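Local structure of catechol 1,2-dioxygenase (Pseudomonas putida, 2AZQ) at residues S191-G196 with I238-D243. The protein probably catalyses the ferric iron-dependent intradiol cleavage of catechol by O2 to cis,cis-muconate, the opening step of this branch of the beta-ketoadipate pathway. Sequence-based numbering, arbitrary orientation.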
loop_
_atom_site.group_PDB
_atom_site.type_symbol
_atom_site.label_atom_id
_atom_site.label_comp_id
_atom_site.label_asym_id
_atom_site.label_seq_id
_atom_site.Cartn_x
_atom_site.Cartn_y
_atom_site.Cartn_z
ATOM N N SER A 191 -5.491 -0.132 37.287
ATOM C CA SER A 191 -5.438 -0.977 36.100
ATOM C C SER A 191 -4.448 -2.154 36.246
ATOM O O SER A 191 -4.376 -2.780 37.319
ATOM C CB SER A 191 -5.099 -0.087 34.892
ATOM O OG SER A 191 -5.158 -0.776 33.658
ATOM N N ILE A 192 -3.733 -2.489 35.168
ATOM C CA ILE A 192 -2.736 -3.558 35.213
ATOM C C ILE A 192 -1.498 -3.239 34.380
ATOM O O ILE A 192 -1.570 -2.589 33.336
ATOM C CB ILE A 192 -3.290 -4.923 34.738
ATOM C CG1 ILE A 192 -3.622 -4.883 33.245
ATOM C CG2 ILE A 192 -4.518 -5.303 35.562
ATOM C CD1 ILE A 192 -3.985 -6.219 32.689
ATOM N N VAL A 193 -0.345 -3.684 34.850
ATOM C CA VAL A 193 0.889 -3.430 34.122
ATOM C C VAL A 193 0.787 -4.064 32.742
ATOM O O VAL A 193 0.581 -5.255 32.632
ATOM C CB VAL A 193 2.094 -3.994 34.899
ATOM C CG1 VAL A 193 3.321 -3.877 34.069
ATOM C CG2 VAL A 193 2.250 -3.239 36.214
ATOM N N PRO A 194 0.920 -3.266 31.675
ATOM C CA PRO A 194 0.835 -3.749 30.291
ATOM C C PRO A 194 2.112 -4.395 29.855
ATOM O O PRO A 194 3.146 -4.148 30.419
ATOM C CB PRO A 194 0.578 -2.466 29.512
ATOM C CG PRO A 194 1.498 -1.515 30.220
ATOM C CD PRO A 194 1.131 -1.804 31.687
ATOM N N SER A 195 2.056 -5.226 28.833
ATOM C CA SER A 195 3.284 -5.848 28.362
ATOM C C SER A 195 3.744 -5.195 27.069
ATOM O O SER A 195 2.942 -4.587 26.321
ATOM C CB SER A 195 3.079 -7.342 28.107
ATOM O OG SER A 195 2.617 -7.964 29.278
ATOM N N GLY A 196 5.049 -5.299 26.835
ATOM C CA GLY A 196 5.602 -4.807 25.596
ATOM C C GLY A 196 5.062 -5.818 24.589
ATOM O O GLY A 196 4.547 -6.885 24.971
ATOM N N ILE A 238 3.832 7.008 28.062
ATOM C CA ILE A 238 4.648 6.890 29.277
ATOM C C ILE A 238 5.321 5.536 28.987
ATOM O O ILE A 238 4.614 4.571 28.711
ATOM C CB ILE A 238 3.829 6.700 30.613
ATOM C CG1 ILE A 238 3.057 7.966 30.985
ATOM C CG2 ILE A 238 4.760 6.311 31.762
ATOM C CD1 ILE A 238 2.183 7.780 32.255
ATOM N N ASN A 239 6.653 5.460 28.976
ATOM C CA ASN A 239 7.321 4.169 28.785
ATOM C C ASN A 239 7.757 3.697 30.156
ATOM O O ASN A 239 8.322 4.476 30.918
ATOM C CB ASN A 239 8.582 4.300 27.972
ATOM C CG ASN A 239 8.327 4.752 26.598
ATOM O OD1 ASN A 239 7.646 4.073 25.835
ATOM N ND2 ASN A 239 8.875 5.910 26.248
ATOM N N PHE A 240 7.537 2.425 30.465
ATOM C CA PHE A 240 7.920 1.870 31.768
ATOM C C PHE A 240 9.393 1.700 31.997
ATOM O O PHE A 240 10.127 1.260 31.118
ATOM C CB PHE A 240 7.197 0.562 31.977
ATOM C CG PHE A 240 5.792 0.768 32.300
ATOM C CD1 PHE A 240 5.064 1.703 31.576
ATOM C CD2 PHE A 240 5.226 0.172 33.407
ATOM C CE1 PHE A 240 3.800 2.067 31.946
ATOM C CE2 PHE A 240 3.951 0.522 33.804
ATOM C CZ PHE A 240 3.230 1.486 33.066
ATOM N N ALA A 241 9.836 2.059 33.192
ATOM C CA ALA A 241 11.260 1.963 33.480
ATOM C C ALA A 241 11.714 0.512 33.632
ATOM O O ALA A 241 10.984 -0.306 34.171
ATOM C CB ALA A 241 11.585 2.746 34.719
ATOM N N GLY A 242 12.899 0.190 33.113
ATOM C CA GLY A 242 13.438 -1.153 33.258
ATOM C C GLY A 242 13.186 -2.141 32.142
ATOM O O GLY A 242 13.765 -3.229 32.125
ATOM N N ASP A 243 12.324 -1.773 31.203
ATOM C CA ASP A 243 12.009 -2.646 30.081
ATOM C C ASP A 243 13.266 -2.815 29.214
ATOM O O ASP A 243 13.971 -1.843 28.928
ATOM C CB ASP A 243 10.898 -2.016 29.241
ATOM C CG ASP A 243 10.262 -2.989 28.275
ATOM O OD1 ASP A 243 9.231 -3.579 28.639
ATOM O OD2 ASP A 243 10.786 -3.164 27.155
#
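Phe240 reaches across to Pro194 and Val193 with the outer end of its ring, and this one side chain carries the contact. Pro194 CG lies over one face of the ring, and Pro194 CD comes within 4.1 Å of Phe240 CZ. Val193 meets the ring obliquely through a single methyl, with CG1 4.5 Å from Phe240 CE2. The backbones stay well apart, Val193 CA being 9.1 Å from Phe240 CA, and no hydrogen bond links the segments. Phe240 spans that gap with CB pointing toward segment 191-196 and CG anti to the carbonyl carbon (chi1 -75°). Strands 186-192 and 234-240 belong to the beta-rich catalytic domain of intradiol dioxygenases, and both segments continue past their strand ends into loops near the iron site: the Phe240 side chain is about 5 Å from that of the iron ligand His221, and that of Pro194 about 9 Å from the ferric ion. Met133 and Leu284 also touch the buried Phe240 side chain. The looser side lies at the type II turn from Phe240 to Asp243, where Gly242 is exposed. There, Asp243 OD1 stays 4.9 Å from Gly196 N, while its carboxylate accepts hydrogen bonds from the backbone N of Ala220 and of Tyr245.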